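Local coordinates for protein vinylacetyl-CoA Delta-isomerase (Nitrosopumilus maritimus SCM1, PDB 6VJR) that probably dehydrates 4-hydroxybutyryl-CoA to crotonyl-CoA using FAD and a [4Fe-4S] cluster, and probably also isomerises vinylacetyl-CoA, at residues Tyr20-Leu25 / Tyr228-Cys233; Asp47-Leu50 / Leu55-Ala58; Glu116-Glu119 / Asp124-Lys127. One frame throughout, in Å; residues are numbered along the deposited sequence.

Interaction 1 (Tyr20-Leu25 / Tyr228-Cys233); sequences YLFGEL and YGRQSC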
ATOM      1  N   TYR A  20      25.164 -29.675  16.814  1.00 14.28           N
ATOM      2  CA  TYR A  20      25.510 -28.684  17.825  1.00 14.36           C
ATOM      3  C   TYR A  20      24.345 -27.723  18.034  1.00 13.44           C
ATOM      4  O   TYR A  20      23.852 -27.162  17.064  1.00 14.26           O
ATOM      5  CB  TYR A  20      26.755 -27.899  17.422  1.00 14.62           C
ATOM      6  CG  TYR A  20      28.006 -28.746  17.527  1.00 15.81           C
ATOM      7  CD1 TYR A  20      28.518 -29.126  18.757  1.00 17.29           C
ATOM      8  CD2 TYR A  20      28.652 -29.186  16.398  1.00 17.41           C
ATOM      9  CE1 TYR A  20      29.640 -29.925  18.865  1.00 17.77           C
ATOM     10  CE2 TYR A  20      29.796 -29.946  16.499  1.00 19.18           C
ATOM     11  CZ  TYR A  20      30.295 -30.330  17.733  1.00 18.87           C
ATOM     12  OH  TYR A  20      31.383 -31.163  17.872  1.00 20.88           O
ATOM     13  N   LEU A  21      23.937 -27.551  19.308  1.00 14.55           N
ATOM     14  CA  LEU A  21      22.934 -26.562  19.691  1.00 15.40           C
ATOM     15  C   LEU A  21      23.343 -25.972  21.028  1.00 14.30           C
ATOM     16  O   LEU A  21      23.495 -26.699  22.004  1.00 15.25           O
ATOM     17  CB  LEU A  21      21.563 -27.244  19.760  1.00 15.58           C
ATOM     18  CG  LEU A  21      20.406 -26.412  20.324  1.00 17.95           C
ATOM     19  CD1 LEU A  21      20.245 -25.074  19.644  1.00 18.22           C
ATOM     20  CD2 LEU A  21      19.154 -27.229  20.173  1.00 19.42           C
ATOM     21  N   PHE A  22      23.543 -24.641  21.062  1.00 14.21           N
ATOM     22  CA  PHE A  22      23.955 -23.948  22.264  1.00 16.06           C
ATOM     23  C   PHE A  22      25.254 -24.517  22.826  1.00 16.33           C
ATOM     24  O   PHE A  22      25.451 -24.557  24.060  1.00 17.23           O
ATOM     25  CB  PHE A  22      22.862 -23.988  23.336  1.00 16.67           C
ATOM     26  CG  PHE A  22      21.574 -23.304  22.943  1.00 16.85           C
ATOM     27  CD1 PHE A  22      21.571 -22.025  22.392  1.00 18.82           C
ATOM     28  CD2 PHE A  22      20.355 -23.928  23.189  1.00 17.43           C
ATOM     29  CE1 PHE A  22      20.372 -21.407  22.067  1.00 19.30           C
ATOM     30  CE2 PHE A  22      19.154 -23.326  22.819  1.00 18.23           C
ATOM     31  CZ  PHE A  22      19.182 -22.068  22.230  1.00 19.65           C
ATOM     32  N   GLY A  23      26.170 -24.860  21.911  1.00 15.07           N
ATOM     33  CA  GLY A  23      27.509 -25.279  22.278  1.00 17.22           C
ATOM     34  C   GLY A  23      27.583 -26.688  22.868  1.00 17.52           C
ATOM     35  O   GLY A  23      28.580 -27.010  23.512  1.00 22.37           O
ATOM     36  N   GLU A  24      26.541 -27.502  22.662  1.00 17.00           N
ATOM     37  CA  GLU A  24      26.527 -28.857  23.163  1.00 17.59           C
ATOM     38  C   GLU A  24      26.117 -29.784  22.025  1.00 15.85           C
ATOM     39  O   GLU A  24      25.346 -29.380  21.163  1.00 15.94           O
ATOM     40  CB  GLU A  24      25.520 -28.983  24.297  1.00 19.41           C
ATOM     41  CG  GLU A  24      25.825 -28.098  25.490  1.00 22.56           C
ATOM     42  CD  GLU A  24      26.940 -28.561  26.402  1.00 26.39           C
ATOM     43  OE1 GLU A  24      27.269 -27.752  27.289  1.00 29.30           O
ATOM     44  OE2 GLU A  24      27.496 -29.681  26.216  1.00 31.35           O
ATOM     45  N   LEU A  25      26.667 -31.004  22.043  1.00 16.35           N
ATOM     46  CA  LEU A  25      26.175 -32.048  21.174  1.00 17.15           C
ATOM     47  C   LEU A  25      24.808 -32.535  21.648  1.00 17.81           C
ATOM     48  O   LEU A  25      24.598 -32.811  22.822  1.00 21.89           O
ATOM     49  CB  LEU A  25      27.147 -33.200  21.224  1.00 19.30           C
ATOM     50  CG  LEU A  25      28.438 -33.054  20.421  1.00 22.66           C
ATOM     51  CD1 LEU A  25      29.432 -34.151  20.815  1.00 24.48           C
ATOM     52  CD2 LEU A  25      28.215 -33.075  18.941  1.00 24.50           C
ATOM     53  N   TYR A 228      22.711 -26.018  14.663  1.00 12.83           N
ATOM     54  CA  TYR A 228      21.308 -25.645  14.733  1.00 12.85           C
ATOM     55  C   TYR A 228      21.153 -24.123  14.687  1.00 13.00           C
ATOM     56  O   TYR A 228      21.912 -23.411  15.306  1.00 15.79           O
ATOM     57  CB  TYR A 228      20.713 -26.198  16.029  1.00 14.48           C
ATOM     58  CG  TYR A 228      19.257 -26.636  15.934  1.00 15.95           C
ATOM     59  CD1 TYR A 228      18.937 -27.932  15.535  1.00 18.20           C
ATOM     60  CD2 TYR A 228      18.210 -25.784  16.247  1.00 17.17           C
ATOM     61  CE1 TYR A 228      17.638 -28.341  15.377  1.00 20.28           C
ATOM     62  CE2 TYR A 228      16.892 -26.205  16.123  1.00 19.21           C
ATOM     63  CZ  TYR A 228      16.616 -27.491  15.712  1.00 18.49           C
ATOM     64  OH  TYR A 228      15.328 -27.911  15.584  1.00 21.72           O
ATOM     65  N   GLY A 229      20.108 -23.633  14.020  1.00 13.31           N
ATOM     66  CA  GLY A 229      19.789 -22.217  14.059  1.00 13.93           C
ATOM     67  C   GLY A 229      18.925 -21.837  15.263  1.00 14.13           C
ATOM     68  O   GLY A 229      18.006 -22.527  15.641  1.00 17.00           O
ATOM     69  N   ARG A 230      19.186 -20.656  15.828  1.00 14.00           N
ATOM     70  CA  ARG A 230      18.297 -20.096  16.827  1.00 14.59           C
ATOM     71  C   ARG A 230      17.011 -19.639  16.155  1.00 15.51           C
ATOM     72  O   ARG A 230      16.967 -19.449  14.945  1.00 17.74           O
ATOM     73  CB  ARG A 230      18.929 -18.900  17.526  1.00 14.00           C
ATOM     74  CG  ARG A 230      20.076 -19.243  18.456  1.00 15.12           C
ATOM     75  CD  ARG A 230      20.263 -18.196  19.516  1.00 13.93           C
ATOM     76  NE  ARG A 230      19.211 -18.307  20.531  1.00 14.94           N
ATOM     77  CZ  ARG A 230      19.374 -17.969  21.805  1.00 14.63           C
ATOM     78  NH1 ARG A 230      20.472 -17.322  22.211  1.00 15.12           N
ATOM     79  NH2 ARG A 230      18.388 -18.189  22.660  1.00 14.74           N
ATOM     80  N   GLN A 231      15.977 -19.437  16.947  1.00 14.51           N
ATOM     81  CA  GLN A 231      14.746 -18.825  16.499  1.00 14.71           C
ATOM     82  C   GLN A 231      14.325 -17.825  17.583  1.00 12.91           C
ATOM     83  O   GLN A 231      14.633 -18.047  18.772  1.00 13.71           O
ATOM     84  CB  GLN A 231      13.620 -19.831  16.286  1.00 15.11           C
ATOM     85  CG  GLN A 231      13.930 -20.861  15.217  1.00 16.70           C
ATOM     86  CD  GLN A 231      12.742 -21.733  14.890  1.00 19.37           C
ATOM     87  OE1 GLN A 231      11.920 -22.036  15.757  1.00 19.27           O
ATOM     88  NE2 GLN A 231      12.614 -22.106  13.623  1.00 22.63           N
ATOM     89  N   SER A 232      13.585 -16.795  17.164  1.00 13.93           N
ATOM     90  CA  SER A 232      12.913 -15.906  18.100  1.00 13.53           C
ATOM     91  C   SER A 232      12.118 -16.718  19.134  1.00 11.71           C
ATOM     92  O   SER A 232      11.314 -17.534  18.752  1.00 14.63           O
ATOM     93  CB  SER A 232      12.039 -14.916  17.399  1.00 14.10           C
ATOM     94  OG  SER A 232      11.445 -14.083  18.384  1.00 15.49           O
ATOM     95  N   CYS A 233      12.387 -16.531  20.433  1.00 12.45           N
ATOM     96  CA  CYS A 233      11.653 -17.211  21.498  1.00 13.19           C
ATOM     97  C   CYS A 233      11.924 -18.716  21.550  1.00 12.41           C
ATOM     98  O   CYS A 233      11.167 -19.453  22.219  1.00 13.72           O
ATOM     99  CB  CYS A 233      10.133 -16.944  21.454  1.00 12.88           C
ATOM    100  SG  CYS A 233       9.712 -15.211  21.634  1.00 15.94           S
TER
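A main-chain hydrogen bond between Tyr20 and Tyr228, followed by two side-chain contacts, joins the parallel strands 19-21 and 224-228 and runs on into the loop beyond the second. The bond goes from Tyr228 N to Tyr20 O (2.9 Å). Next to it Leu21 lies alongside Tyr228, both side chains pointing the same way; CG of Leu21 stands opposite its own backbone N (chi1 172°), which brings CD1 to 3.8 Å from Tyr228 CB and CD2 over the rim of one tyrosine face. CD1 also covers part of one face of the Phe22 ring, so the leucine serves both aromatic residues. Strand 19-21 then reverses through a type I' turn from Leu21 to Glu24, a beta-hairpin with a two-residue loop, closed by Leu21 N to Glu24 O (3.0 Å) and Glu24 N to Leu21 O (3.2 Å). The positive phi of Phe22 and Gly23 belongs to this turn. From its corner Phe22 presents an edge to the flat face of the Arg230 guanidinium, CE1 lying 3.6 Å from CZ with the two planes 79° apart; the aromatic face is not what the cation meets. Salt bridges hold its nitrogens: NE to Asp234, and NH1 to Glu239 and Asp244 of the second subunit. Asp396 of that same subunit accepts hydrogen bonds from Phe22 N and Gly23 N, placing the hairpin turn at a subunit interface.

Interaction 2 (Asp47-Leu50 / Leu55-Ala58); sequences DLAL and LASA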
ATOM      1  N   ASP A  47       0.575 -38.785   9.493  1.00 17.84           N
ATOM      2  CA  ASP A  47      -0.752 -39.007  10.060  1.00 20.03           C
ATOM      3  C   ASP A  47      -1.854 -38.538   9.104  1.00 19.27           C
ATOM      4  O   ASP A  47      -2.896 -39.154   8.986  1.00 18.91           O
ATOM      5  CB  ASP A  47      -0.826 -38.447  11.474  1.00 20.22           C
ATOM      6  CG  ASP A  47       0.046 -39.173  12.505  1.00 21.55           C
ATOM      7  OD1 ASP A  47       0.322 -40.416  12.329  1.00 23.22           O
ATOM      8  OD2 ASP A  47       0.401 -38.516  13.521  1.00 25.44           O
ATOM      9  N   LEU A  48      -1.660 -37.396   8.445  1.00 17.98           N
ATOM     10  CA  LEU A  48      -2.658 -36.916   7.505  1.00 17.40           C
ATOM     11  C   LEU A  48      -2.876 -37.912   6.363  1.00 18.36           C
ATOM     12  O   LEU A  48      -4.010 -38.130   5.957  1.00 19.59           O
ATOM     13  CB  LEU A  48      -2.281 -35.534   6.993  1.00 17.27           C
ATOM     14  CG  LEU A  48      -3.223 -34.957   5.938  1.00 17.96           C
ATOM     15  CD1 LEU A  48      -4.554 -34.743   6.634  1.00 18.47           C
ATOM     16  CD2 LEU A  48      -2.729 -33.688   5.291  1.00 18.75           C
ATOM     17  N   ALA A  49      -1.802 -38.544   5.877  1.00 19.12           N
ATOM     18  CA  ALA A  49      -1.937 -39.538   4.819  1.00 20.10           C
ATOM     19  C   ALA A  49      -2.774 -40.741   5.264  1.00 23.21           C
ATOM     20  O   ALA A  49      -3.411 -41.356   4.419  1.00 25.50           O
ATOM     21  CB  ALA A  49      -0.564 -39.931   4.320  1.00 21.48           C
ATOM     22  N   LEU A  50      -2.774 -41.075   6.571  1.00 21.81           N
ATOM     23  CA  LEU A  50      -3.621 -42.139   7.098  1.00 24.74           C
ATOM     24  C   LEU A  50      -5.066 -41.681   7.237  1.00 23.97           C
ATOM     25  O   LEU A  50      -5.980 -42.452   6.991  1.00 29.92           O
ATOM     26  CB  LEU A  50      -3.064 -42.594   8.447  1.00 25.86           C
ATOM     27  CG  LEU A  50      -1.762 -43.403   8.375  1.00 29.05           C
ATOM     28  CD1 LEU A  50      -1.316 -43.708   9.779  1.00 31.27           C
ATOM     29  CD2 LEU A  50      -1.928 -44.687   7.567  1.00 33.14           C
ATOM     30  N   LEU A  55      -6.297 -37.025  -0.141  1.00 19.74           N
ATOM     31  CA  LEU A  55      -5.605 -35.750  -0.152  1.00 19.17           C
ATOM     32  C   LEU A  55      -4.080 -35.903  -0.100  1.00 18.76           C
ATOM     33  O   LEU A  55      -3.363 -35.156  -0.779  1.00 20.34           O
ATOM     34  CB  LEU A  55      -6.102 -34.951   1.042  1.00 18.97           C
ATOM     35  CG  LEU A  55      -5.506 -33.555   1.224  1.00 20.58           C
ATOM     36  CD1 LEU A  55      -5.813 -32.705   0.022  1.00 21.26           C
ATOM     37  CD2 LEU A  55      -6.056 -32.951   2.513  1.00 21.71           C
ATOM     38  N   ALA A  56      -3.595 -36.797   0.780  1.00 17.18           N
ATOM     39  CA  ALA A  56      -2.189 -36.806   1.182  1.00 18.05           C
ATOM     40  C   ALA A  56      -1.382 -38.013   0.705  1.00 18.12           C
ATOM     41  O   ALA A  56      -0.205 -38.139   1.029  1.00 19.17           O
ATOM     42  CB  ALA A  56      -2.096 -36.640   2.693  1.00 19.25           C
ATOM     43  N   SER A  57      -1.980 -38.848  -0.138  1.00 19.33           N
ATOM     44  CA  SER A  57      -1.248 -39.934  -0.748  1.00 20.05           C
ATOM     45  C   SER A  57      -1.652 -40.003  -2.211  1.00 19.46           C
ATOM     46  O   SER A  57      -2.721 -39.520  -2.595  1.00 21.66           O
ATOM     47  CB  SER A  57      -1.462 -41.237  -0.007  1.00 23.07           C
ATOM     48  OG  SER A  57      -2.746 -41.759  -0.275  1.00 28.23           O
ATOM     49  N   ALA A  58      -0.820 -40.665  -3.016  1.00 19.41           N
ATOM     50  CA  ALA A  58      -1.012 -40.722  -4.448  1.00 19.23           C
ATOM     51  C   ALA A  58      -0.667 -42.112  -4.964  1.00 19.85           C
ATOM     52  O   ALA A  58       0.147 -42.798  -4.368  1.00 21.81           O
ATOM     53  CB  ALA A  58      -0.107 -39.730  -5.099  1.00 20.92           C
TER
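Ala56 packs its methyl group against the backbone of Ala49 and the branch of Leu48, the three residues that lose most surface here. Its CB sits 3.6 Å from Ala49 CA and 3.7 Å from Ala49 N, close enough for helix 53-56 to rest on the main chain of helix 36-51 with no larger side chain between them. In return, Ala49 CB lies 4.0 Å from Ala56 CB and 3.8 Å from Ala56 O. Leu48 meets the same methyl from a second direction. With its CG anti to the backbone N (chi1 177°), the branch brings CG within 3.8 Å of Ala56 CB, and CD2 continues to a looser meeting with Leu55 CD2 at 4.4 Å. No hydrogen bond crosses between the segments; van der Waals packing on side chain and main chain holds them. Helix 77-94 lies against the same group, with Leu90 on Leu48 and Met86 on Ala56. After Ala56 the chain leaves helical geometry at Ser57, whose OG is bonded to Glu53 O, and enters the antiparallel pair 57-59/66-68. The contact is a tight turn between two successive helices, the second short, leading into a beta-hairpin of the N-terminal HpaB-family part.

Interaction 3 (Glu116-Glu119 / Asp124-Lys127); sequences EIDE and DYHK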
ATOM      1  N   GLU A 116      16.981 -34.281 -19.079  1.00 17.85           N
ATOM      2  CA  GLU A 116      17.513 -33.382 -20.086  1.00 18.93           C
ATOM      3  C   GLU A 116      19.037 -33.401 -20.095  1.00 18.15           C
ATOM      4  O   GLU A 116      19.602 -33.298 -21.167  1.00 20.06           O
ATOM      5  CB  GLU A 116      16.910 -31.989 -19.980  1.00 20.16           C
ATOM      6  CG  GLU A 116      15.440 -32.036 -20.406  1.00 23.00           C
ATOM      7  CD  GLU A 116      14.672 -30.728 -20.437  1.00 25.24           C
ATOM      8  OE1 GLU A 116      15.179 -29.827 -21.143  1.00 29.03           O
ATOM      9  OE2 GLU A 116      13.574 -30.638 -19.829  1.00 27.01           O
ATOM     10  N   ILE A 117      19.701 -33.548 -18.942  1.00 18.87           N
ATOM     11  CA  ILE A 117      21.137 -33.719 -18.941  1.00 20.13           C
ATOM     12  C   ILE A 117      21.512 -34.933 -19.782  1.00 20.27           C
ATOM     13  O   ILE A 117      22.409 -34.845 -20.618  1.00 23.39           O
ATOM     14  CB  ILE A 117      21.688 -33.872 -17.516  1.00 18.50           C
ATOM     15  CG1 ILE A 117      21.361 -32.671 -16.635  1.00 18.54           C
ATOM     16  CG2 ILE A 117      23.185 -34.137 -17.586  1.00 19.19           C
ATOM     17  CD1 ILE A 117      21.701 -32.839 -15.172  1.00 18.79           C
ATOM     18  N   ASP A 118      20.824 -36.066 -19.539  1.00 20.44           N
ATOM     19  CA  ASP A 118      21.116 -37.332 -20.201  1.00 22.76           C
ATOM     20  C   ASP A 118      20.891 -37.234 -21.709  1.00 23.91           C
ATOM     21  O   ASP A 118      21.674 -37.795 -22.490  1.00 24.62           O
ATOM     22  CB  ASP A 118      20.291 -38.470 -19.628  1.00 21.94           C
ATOM     23  CG  ASP A 118      20.628 -38.875 -18.199  1.00 23.12           C
ATOM     24  OD1 ASP A 118      21.656 -38.364 -17.640  1.00 22.57           O
ATOM     25  OD2 ASP A 118      19.869 -39.707 -17.643  1.00 22.61           O
ATOM     26  N   GLU A 119      19.816 -36.544 -22.097  1.00 23.61           N
ATOM     27  CA  GLU A 119      19.485 -36.318 -23.501  1.00 24.94           C
ATOM     28  C   GLU A 119      20.674 -35.681 -24.221  1.00 25.14           C
ATOM     29  O   GLU A 119      20.997 -36.074 -25.328  1.00 26.93           O
ATOM     30  CB  GLU A 119      18.176 -35.530 -23.568  1.00 30.05           C
ATOM     31  CG  GLU A 119      17.578 -35.315 -24.951  1.00 36.35           C
ATOM     32  CD  GLU A 119      16.271 -34.537 -24.815  1.00 41.41           C
ATOM     33  OE1 GLU A 119      16.207 -33.526 -24.054  1.00 47.17           O
ATOM     34  OE2 GLU A 119      15.294 -34.973 -25.441  1.00 45.64           O
ATOM     35  N   ASP A 124      23.485 -41.261 -17.335  1.00 26.00           N
ATOM     36  CA  ASP A 124      22.359 -42.026 -16.811  1.00 28.70           C
ATOM     37  C   ASP A 124      21.929 -41.500 -15.447  1.00 24.89           C
ATOM     38  O   ASP A 124      21.478 -42.257 -14.593  1.00 23.59           O
ATOM     39  CB  ASP A 124      22.647 -43.506 -16.681  1.00 34.30           C
ATOM     40  CG  ASP A 124      23.865 -43.822 -15.837  1.00 37.92           C
ATOM     41  OD1 ASP A 124      24.454 -42.870 -15.328  1.00 41.47           O
ATOM     42  OD2 ASP A 124      24.259 -45.002 -15.769  1.00 48.09           O
ATOM     43  N   TYR A 125      21.992 -40.178 -15.291  1.00 22.34           N
ATOM     44  CA  TYR A 125      21.493 -39.519 -14.097  1.00 19.47           C
ATOM     45  C   TYR A 125      20.008 -39.786 -13.862  1.00 18.55           C
ATOM     46  O   TYR A 125      19.578 -39.899 -12.708  1.00 19.38           O
ATOM     47  CB  TYR A 125      21.778 -38.023 -14.127  1.00 19.08           C
ATOM     48  CG  TYR A 125      23.243 -37.682 -14.333  1.00 20.25           C
ATOM     49  CD1 TYR A 125      24.208 -38.062 -13.414  1.00 20.04           C
ATOM     50  CD2 TYR A 125      23.653 -36.882 -15.392  1.00 20.85           C
ATOM     51  CE1 TYR A 125      25.551 -37.754 -13.591  1.00 21.62           C
ATOM     52  CE2 TYR A 125      24.992 -36.573 -15.581  1.00 22.58           C
ATOM     53  CZ  TYR A 125      25.948 -36.979 -14.665  1.00 21.01           C
ATOM     54  OH  TYR A 125      27.270 -36.697 -14.880  1.00 22.70           O
ATOM     55  N   HIS A 126      19.215 -39.787 -14.925  1.00 19.72           N
ATOM     56  CA  HIS A 126      17.781 -40.004 -14.789  1.00 17.82           C
ATOM     57  C   HIS A 126      17.512 -41.419 -14.268  1.00 17.58           C
ATOM     58  O   HIS A 126      16.660 -41.583 -13.396  1.00 19.60           O
ATOM     59  CB  HIS A 126      17.062 -39.699 -16.108  1.00 17.79           C
ATOM     60  CG  HIS A 126      15.606 -39.640 -15.987  1.00 18.84           C
ATOM     61  ND1 HIS A 126      14.998 -38.644 -15.256  1.00 18.39           N
ATOM     62  CD2 HIS A 126      14.621 -40.416 -16.472  1.00 20.97           C
ATOM     63  CE1 HIS A 126      13.666 -38.829 -15.278  1.00 18.26           C
ATOM     64  NE2 HIS A 126      13.420 -39.911 -16.024  1.00 20.29           N
ATOM     65  N   LYS A 127      18.206 -42.438 -14.809  1.00 20.05           N
ATOM     66  CA  LYS A 127      18.072 -43.823 -14.346  1.00 21.18           C
ATOM     67  C   LYS A 127      18.452 -43.949 -12.875  1.00 20.77           C
ATOM     68  O   LYS A 127      17.698 -44.519 -12.072  1.00 21.78           O
ATOM     69  CB  LYS A 127      18.916 -44.786 -15.204  1.00 24.79           C
ATOM     70  CG  LYS A 127      18.454 -44.935 -16.637  1.00 32.53           C
ATOM     71  CD  LYS A 127      19.287 -45.849 -17.538  1.00 40.62           C
ATOM     72  CE  LYS A 127      19.304 -45.434 -19.004  1.00 47.42           C
ATOM     73  NZ  LYS A 127      20.087 -44.206 -19.249  1.00 46.00           N
TER
HETATM   74  O   HOH W   1      19.286 -42.141 -17.797  1.00 30.21           O
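The Asp118 carboxylate takes two neighbouring backbone N-H groups at the start of helix 125-139, one on each oxygen. His126 N gives the straighter bond, to OD2 at 2.8 Å and 161°, arriving on the syn side but tilted from the carboxylate plane. Tyr125 N reaches the syn lone pair of OD1 at 3.0 Å, more bent at 136°. Each oxygen has a further partner: OD1 is hydrogen-bonded to Thr123 OG1, and OD2 accepts a hydrogen bond from a water at a short 2.5 Å. That water in turn accepts from Lys127 N (3.2 Å) and Lys127 NZ (2.6 Å), so the lysine reaches the aspartate through it. With CG opposite its carbonyl carbon (chi1 -68°), Asp118 extends across the gap; in this helix-loop-helix, the aspartate near the end of helix 101-121 takes the first N-H groups of the next helix. Asp124, at the N-cap position, makes no capping bond with its own side chain. The N-terminal end of the helix would be expected to stabilise the negative charge. An asparagine in place of Asp118 would probably forfeit that charge interaction and, with an amide nitrogen replacing one carboxylate oxygen, leave one of the two N-H groups without its acceptor. Further in, Ile117 CG2 meets the edge of the Tyr125 ring, 3.5 Å from CD2, while Tyr125 OH is bonded to Glu274. The His126 ring turns to other partners: ND1 bonds Thr114 OG1, and the ring packs edge-to-face with His111 and Phe115.

All three contacts lie in the N-terminal HpaB-family part of the chain but apart, the nearest atoms being about 17 Å apart between interactions 2 and 3, about 18 Å between 1 and 2 and about 30 Å between 1 and 3. Interaction 1 brings together residues some 200 positions apart, and the chain between contains the other two, each a local turn between successive helices. Each stands at a similar distance from a cofactor site, outside the first shell. In interaction 2 the Leu48 side chain is about 11 Å from the iron-sulfur cluster; in interaction 1 the Tyr228 side chain is about 11 Å from an FAD; in interaction 3 the Ile117 side chain is about 12 Å from that of FAD-binding Met147.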